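Local coordinates for uncharacterized protein (Bacillus cereus, PDB 5F2H), which is of unknown function but, as a member of the alpha/beta hydrolase superfamily, probably acts as a hydrolase, at residues I223-M231 against L304-E312; F50-A58 against D87-K95. One frame throughout, in Å; residues are numbered along the deposited sequence.

The two contacts lie in different parts of an elongated chain, on opposite sides of its centre. Contact 2 belongs to the N-terminal, TPR-like helical part and seats the loop 87-95 against helix 44-58; contact 1 belongs to the alpha/beta hydrolase part and lays helix 300-313 on the central parallel sheet. They follow one another in series along the chain. Their centres are 67 Å apart and their nearest atoms about 45 Å. The side chain of Ile229 in contact 1 lies near, without touching, a GxSxG sequence around Ser208 that is consistent with a nucleophile elbow. In contact 2 the side chain of Ala53 is about 4 Å from a bound Tris molecule, probably from the crystallisation liquor.

Contact 1. Residues I223-M231 against L304-E312; sequences IDVDGFIFM and LKEAIKYIE
Ile229 pushes its CG1-CD1 branch out from the strand onto the helix, where it overlaps Ala307 and Ile311. Its CD1 meets the CB of Ala307 at 3.6 Å, while CG1, one bond further back, lies 3.6 Å from CD1 of Ile311. A longer contact of 4.1 Å from Ile229 CD1 to CD2 of Leu304 adds a touch from the preceding helical turn, and Ile308 brushes the same methyl with its CG1. The branch projects this way because CG1 of Ile229 is anti to its own carbonyl carbon (chi1 -52°) and the chain then runs extended to CD1.

Ile311 uses both of its arms. Whereas CD1 reaches Ile229 and the backbone N of Phe228, CG2 settles over Gly227, 3.7 Å from its CA. Here the two backbones come nearest, Gly227 CA to Ile311 CA being 5.7 Å, against 7.1 Å from Ile229 CA to Ala307 CA; the bare glycine backbone lets the isoleucine methyl sit directly on the strand.

Beyond the apolar patch, Asp226 and Glu312 bring two carboxylates together, their planes turned 51° apart, with OD2 of Asp226 3.8 Å from OE1 of Glu312. Such like charges would tend to repel unless one is protonated or ions screen them.

Ile203 of the neighbouring strand 202-207 touches both Ile229 and Ile311, and Tyr256 on strand 254-260 packs against Ala307, so the helix lies across three adjacent strands, 202-207, 227-231 and 254-260. Strand 227-231 and helix 304-312 run nearly antiparallel, at 158° with axes 8.8 Å apart, an apolar helix-on-sheet packing that belongs to the layered core of the alpha/beta hydrolase fold.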
# COMPACT_ATOMS: atom_id res chain seq x y z
N ILE B 223 -12.78 -17.49 8.54
CA ILE B 223 -11.97 -16.34 8.22
C ILE B 223 -10.81 -16.72 7.33
O ILE B 223 -10.09 -17.64 7.64
CB ILE B 223 -11.40 -15.72 9.50
CG1 ILE B 223 -12.51 -15.02 10.26
CG2 ILE B 223 -10.34 -14.68 9.17
CD1 ILE B 223 -12.00 -14.27 11.46
N ASP B 224 -10.62 -15.98 6.25
CA ASP B 224 -9.54 -16.24 5.32
C ASP B 224 -8.32 -15.42 5.77
O ASP B 224 -8.38 -14.18 5.83
CB ASP B 224 -10.00 -15.85 3.92
CG ASP B 224 -9.09 -16.38 2.83
OD1 ASP B 224 -8.19 -17.19 3.13
OD2 ASP B 224 -9.31 -16.02 1.65
N VAL B 225 -7.23 -16.11 6.07
CA VAL B 225 -6.00 -15.50 6.54
C VAL B 225 -4.77 -15.97 5.79
O VAL B 225 -4.67 -17.11 5.41
CB VAL B 225 -5.82 -15.86 8.03
CG1 VAL B 225 -4.42 -15.67 8.52
CG2 VAL B 225 -6.79 -15.07 8.88
N ASP B 226 -3.83 -15.06 5.58
CA ASP B 226 -2.58 -15.37 4.89
C ASP B 226 -1.52 -15.91 5.83
O ASP B 226 -0.59 -16.57 5.40
CB ASP B 226 -2.04 -14.14 4.15
CG ASP B 226 -2.98 -13.66 3.05
OD1 ASP B 226 -4.17 -14.08 3.03
OD2 ASP B 226 -2.54 -12.84 2.21
N GLY B 227 -1.61 -15.57 7.11
CA GLY B 227 -0.65 -16.05 8.11
C GLY B 227 -1.16 -15.81 9.52
O GLY B 227 -2.16 -15.15 9.70
N PHE B 228 -0.47 -16.33 10.52
CA PHE B 228 -0.93 -16.12 11.89
C PHE B 228 0.27 -15.98 12.80
O PHE B 228 1.27 -16.70 12.64
CB PHE B 228 -1.83 -17.27 12.35
CG PHE B 228 -1.12 -18.58 12.45
CD1 PHE B 228 -0.93 -19.37 11.33
CD2 PHE B 228 -0.63 -19.02 13.65
CE1 PHE B 228 -0.29 -20.60 11.42
CE2 PHE B 228 0.01 -20.26 13.75
CZ PHE B 228 0.18 -21.05 12.63
N ILE B 229 0.16 -15.11 13.79
CA ILE B 229 1.27 -14.86 14.71
C ILE B 229 0.87 -15.06 16.17
O ILE B 229 0.34 -14.13 16.78
CB ILE B 229 1.79 -13.42 14.53
CG1 ILE B 229 2.09 -13.13 13.05
CG2 ILE B 229 3.04 -13.18 15.37
CD1 ILE B 229 2.48 -11.70 12.79
N PHE B 230 1.17 -16.23 16.74
CA PHE B 230 0.78 -16.48 18.12
C PHE B 230 1.87 -16.27 19.14
O PHE B 230 3.04 -16.58 18.89
CB PHE B 230 0.20 -17.86 18.29
CG PHE B 230 -0.94 -18.17 17.37
CD1 PHE B 230 -1.93 -17.23 17.13
CD2 PHE B 230 -1.15 -19.48 16.96
CE1 PHE B 230 -3.03 -17.56 16.34
CE2 PHE B 230 -2.25 -19.81 16.19
CZ PHE B 230 -3.18 -18.85 15.87
N MSE B 231 1.47 -15.76 20.29
CA MSE B 231 2.38 -15.48 21.40
C MSE B 231 1.85 -16.27 22.55
O MSE B 231 0.70 -16.10 22.97
CB MSE B 231 2.35 -13.97 21.69
CG MSE B 231 3.17 -13.55 22.91
SE MSE B 231 5.11 -13.71 22.60
CE MSE B 231 5.44 -15.08 23.98
N LEU B 304 7.63 -9.01 15.41
CA LEU B 304 6.51 -8.72 14.51
C LEU B 304 6.98 -8.29 13.13
O LEU B 304 6.31 -8.57 12.14
CB LEU B 304 5.57 -7.65 15.05
CG LEU B 304 4.58 -7.96 16.16
CD1 LEU B 304 3.84 -6.70 16.59
CD2 LEU B 304 3.59 -8.99 15.64
N LYS B 305 8.11 -7.58 13.08
CA LYS B 305 8.65 -7.14 11.80
C LYS B 305 9.02 -8.40 11.00
O LYS B 305 8.54 -8.58 9.88
CB LYS B 305 9.85 -6.22 12.01
CG LYS B 305 10.39 -5.63 10.72
CD LYS B 305 11.46 -4.57 10.94
CE LYS B 305 10.88 -3.35 11.64
NZ LYS B 305 11.88 -2.26 11.77
N GLU B 306 9.84 -9.28 11.59
CA GLU B 306 10.23 -10.54 10.93
C GLU B 306 9.02 -11.35 10.50
O GLU B 306 8.92 -11.81 9.38
CB GLU B 306 11.02 -11.49 11.84
CG GLU B 306 12.47 -11.20 12.12
CD GLU B 306 13.11 -12.37 12.88
OE1 GLU B 306 14.35 -12.40 13.04
OE2 GLU B 306 12.37 -13.31 13.26
N ALA B 307 8.13 -11.58 11.46
CA ALA B 307 6.92 -12.35 11.23
C ALA B 307 6.19 -11.90 9.98
O ALA B 307 5.89 -12.69 9.10
CB ALA B 307 6.01 -12.26 12.44
N ILE B 308 5.92 -10.61 9.90
CA ILE B 308 5.22 -10.08 8.74
C ILE B 308 6.06 -10.25 7.48
O ILE B 308 5.52 -10.61 6.42
CB ILE B 308 4.80 -8.63 8.98
CG1 ILE B 308 3.76 -8.60 10.11
CG2 ILE B 308 4.20 -8.03 7.71
CD1 ILE B 308 3.20 -7.23 10.40
N LYS B 309 7.36 -9.99 7.57
CA LYS B 309 8.26 -10.15 6.42
C LYS B 309 8.09 -11.56 5.92
O LYS B 309 7.74 -11.79 4.78
CB LYS B 309 9.73 -9.90 6.77
CG LYS B 309 10.12 -8.44 6.97
CD LYS B 309 11.51 -8.31 7.57
CE LYS B 309 12.60 -9.01 6.78
NZ LYS B 309 13.91 -8.89 7.48
N TYR B 310 8.28 -12.49 6.84
CA TYR B 310 8.14 -13.91 6.57
C TYR B 310 6.80 -14.26 5.94
O TYR B 310 6.76 -14.76 4.83
CB TYR B 310 8.31 -14.68 7.88
CG TYR B 310 8.05 -16.16 7.79
CD1 TYR B 310 9.02 -17.04 7.31
CD2 TYR B 310 6.87 -16.70 8.28
CE1 TYR B 310 8.79 -18.40 7.26
CE2 TYR B 310 6.63 -18.06 8.24
CZ TYR B 310 7.58 -18.91 7.73
OH TYR B 310 7.33 -20.27 7.69
N ILE B 311 5.72 -13.93 6.65
CA ILE B 311 4.36 -14.23 6.20
C ILE B 311 3.99 -13.80 4.80
O ILE B 311 3.62 -14.63 3.97
CB ILE B 311 3.28 -13.70 7.19
CG1 ILE B 311 3.35 -14.51 8.48
CG2 ILE B 311 1.87 -13.83 6.60
CD1 ILE B 311 2.37 -14.07 9.54
N GLU B 312 4.08 -12.53 4.49
CA GLU B 312 3.68 -12.23 3.14
C GLU B 312 4.57 -11.40 2.25
O GLU B 312 4.54 -11.56 1.03
CB GLU B 312 2.46 -11.30 3.10
CG GLU B 312 1.75 -11.36 1.76
CD GLU B 312 1.22 -12.76 1.44
OE1 GLU B 312 1.19 -13.63 2.35
OE2 GLU B 312 0.82 -13.01 0.29

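Contact 2. Residues F50-A58 against D87-K95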
# COMPACT_ATOMS: atom_id res chain seq x y z
N PHE B 50 0.87 9.46 -42.76
CA PHE B 50 1.93 8.58 -43.27
C PHE B 50 1.56 7.91 -44.59
O PHE B 50 2.35 7.93 -45.54
CB PHE B 50 2.36 7.54 -42.24
CG PHE B 50 3.37 8.04 -41.24
CD1 PHE B 50 3.03 8.94 -40.25
CD2 PHE B 50 4.65 7.52 -41.24
CE1 PHE B 50 3.98 9.39 -39.34
CE2 PHE B 50 5.59 7.95 -40.32
CZ PHE B 50 5.26 8.89 -39.37
N LYS B 51 0.35 7.38 -44.67
CA LYS B 51 -0.07 6.71 -45.90
C LYS B 51 -0.06 7.59 -47.16
O LYS B 51 0.62 7.26 -48.13
CB LYS B 51 -1.44 6.03 -45.75
CG LYS B 51 -1.42 4.84 -44.81
CD LYS B 51 -2.77 4.17 -44.71
CE LYS B 51 -2.70 2.97 -43.77
NZ LYS B 51 -3.96 2.17 -43.71
N TYR B 52 -0.78 8.70 -47.15
CA TYR B 52 -0.81 9.52 -48.34
C TYR B 52 0.52 10.23 -48.63
O TYR B 52 0.84 10.49 -49.78
CB TYR B 52 -1.99 10.50 -48.36
CG TYR B 52 -1.96 11.63 -47.36
CD1 TYR B 52 -1.18 12.75 -47.57
CD2 TYR B 52 -2.81 11.63 -46.26
CE1 TYR B 52 -1.18 13.81 -46.67
CE2 TYR B 52 -2.84 12.69 -45.37
CZ TYR B 52 -2.02 13.77 -45.58
OH TYR B 52 -2.00 14.82 -44.69
N ALA B 53 1.28 10.55 -47.60
CA ALA B 53 2.57 11.20 -47.80
C ALA B 53 3.48 10.22 -48.54
O ALA B 53 4.14 10.58 -49.52
CB ALA B 53 3.18 11.61 -46.47
N LEU B 54 3.49 8.96 -48.10
CA LEU B 54 4.32 7.95 -48.77
C LEU B 54 3.84 7.68 -50.19
O LEU B 54 4.65 7.55 -51.12
CB LEU B 54 4.41 6.69 -47.94
CG LEU B 54 5.12 6.92 -46.59
CD1 LEU B 54 5.10 5.67 -45.71
CD2 LEU B 54 6.56 7.38 -46.79
N ALA B 55 2.52 7.70 -50.36
CA ALA B 55 1.93 7.47 -51.67
C ALA B 55 2.40 8.54 -52.61
O ALA B 55 2.97 8.24 -53.67
CB ALA B 55 0.41 7.48 -51.59
N SER B 56 2.19 9.80 -52.21
CA SER B 56 2.58 10.95 -53.04
C SER B 56 4.07 10.95 -53.32
O SER B 56 4.48 11.13 -54.46
CB SER B 56 2.16 12.25 -52.39
OG SER B 56 2.49 13.34 -53.22
N ALA B 57 4.87 10.68 -52.30
CA ALA B 57 6.32 10.65 -52.50
C ALA B 57 6.70 9.56 -53.51
O ALA B 57 7.44 9.82 -54.45
CB ALA B 57 7.00 10.39 -51.18
N ALA B 58 6.17 8.36 -53.32
CA ALA B 58 6.47 7.25 -54.23
C ALA B 58 6.05 7.51 -55.69
O ALA B 58 6.58 6.88 -56.61
CB ALA B 58 5.81 5.97 -53.73
N ASP B 87 5.26 20.60 -47.41
CA ASP B 87 5.92 19.30 -47.38
C ASP B 87 6.26 18.97 -48.83
O ASP B 87 5.41 19.07 -49.70
CB ASP B 87 5.06 18.21 -46.76
CG ASP B 87 5.82 16.89 -46.55
OD1 ASP B 87 7.07 16.92 -46.47
OD2 ASP B 87 5.17 15.81 -46.40
N ASP B 88 7.52 18.64 -49.08
CA ASP B 88 7.99 18.31 -50.44
C ASP B 88 7.32 17.06 -51.00
O ASP B 88 6.93 17.02 -52.18
CB ASP B 88 9.51 18.14 -50.42
CG ASP B 88 10.25 19.43 -50.05
OD1 ASP B 88 10.12 20.44 -50.78
OD2 ASP B 88 11.03 19.40 -49.08
N ASP B 89 7.13 16.05 -50.15
CA ASP B 89 6.50 14.82 -50.58
C ASP B 89 5.09 15.01 -51.15
O ASP B 89 4.60 14.14 -51.88
CB ASP B 89 6.46 13.79 -49.43
CG ASP B 89 7.84 13.28 -49.05
OD1 ASP B 89 8.84 13.64 -49.72
OD2 ASP B 89 7.90 12.49 -48.07
N LEU B 90 4.46 16.13 -50.81
CA LEU B 90 3.11 16.43 -51.27
C LEU B 90 3.02 17.33 -52.50
O LEU B 90 1.93 17.55 -53.03
CB LEU B 90 2.35 17.13 -50.15
CG LEU B 90 2.11 16.38 -48.84
CD1 LEU B 90 1.53 17.33 -47.81
CD2 LEU B 90 1.18 15.20 -49.05
N LYS B 91 4.15 17.83 -52.99
CA LYS B 91 4.11 18.72 -54.14
C LYS B 91 3.34 18.15 -55.37
O LYS B 91 2.56 18.86 -56.00
CB LYS B 91 5.53 19.19 -54.52
CG LYS B 91 5.51 20.34 -55.53
CD LYS B 91 6.89 20.87 -55.89
CE LYS B 91 6.75 22.05 -56.85
NZ LYS B 91 8.05 22.63 -57.29
N PRO B 92 3.53 16.85 -55.67
CA PRO B 92 2.84 16.23 -56.82
C PRO B 92 1.32 16.31 -56.79
O PRO B 92 0.67 16.00 -57.79
CB PRO B 92 3.24 14.77 -56.72
CG PRO B 92 4.50 14.77 -55.96
CD PRO B 92 4.44 15.91 -55.00
N LEU B 93 0.77 16.73 -55.66
CA LEU B 93 -0.66 16.84 -55.49
C LEU B 93 -1.22 18.24 -55.80
O LEU B 93 -2.42 18.37 -56.06
CB LEU B 93 -1.01 16.44 -54.06
CG LEU B 93 -0.54 15.02 -53.69
CD1 LEU B 93 -0.77 14.71 -52.23
CD2 LEU B 93 -1.21 13.96 -54.55
N HIS B 94 -0.37 19.28 -55.82
CA HIS B 94 -0.84 20.66 -56.09
C HIS B 94 -1.56 20.82 -57.42
O HIS B 94 -2.34 21.75 -57.60
CB HIS B 94 0.29 21.70 -56.00
CG HIS B 94 1.00 21.70 -54.69
ND1 HIS B 94 2.31 21.32 -54.56
CD2 HIS B 94 0.57 21.99 -53.45
CE1 HIS B 94 2.68 21.44 -53.29
NE2 HIS B 94 1.63 21.83 -52.59
N LYS B 95 -1.31 19.91 -58.35
CA LYS B 95 -1.97 19.97 -59.64
C LYS B 95 -3.47 19.82 -59.44
O LYS B 95 -4.25 20.54 -60.04
CB LYS B 95 -1.54 18.80 -60.53
CG LYS B 95 -0.07 18.66 -60.81
CD LYS B 95 0.16 17.37 -61.57
CE LYS B 95 1.63 17.06 -61.76
NZ LYS B 95 1.84 15.72 -62.38
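The buried hydroxyl of Ser56 donates to the backbone carbonyl of Asp89, OG to O 2.6 Å, approaching in the carbonyl plane with a C=O...OG angle of 147°. A chi1 of -178° swings this hydroxyl away from the backbone N of Ser56 and out from the helix into the turn of loop 87-95. Leu93 and Pro92 pack against the same oxygen: CG of Leu93 lies 3.5 Å from OG of Ser56, and CD of Pro92 3.7 Å from it.

Close by, the CB methyl of Ala57 lies over the flat face of the Asp89 carboxylate, 3.7 Å from CG of Asp89. The contact ties helix 44-58 to the loop leading from helix 81-86 to helix 97-115, within an all-helical N-terminal part related in sequence to TPR domains; Tyr83 of helix 81-86 also touches Tyr52, Ala53 and Leu90.

On the flank of the patch, Leu90 turns its CD2 methyl to the rim of the Tyr52 ring, in the ring plane and 3.6 Å from CE1, while Val67 of helix 61-74 packs against the same tyrosine.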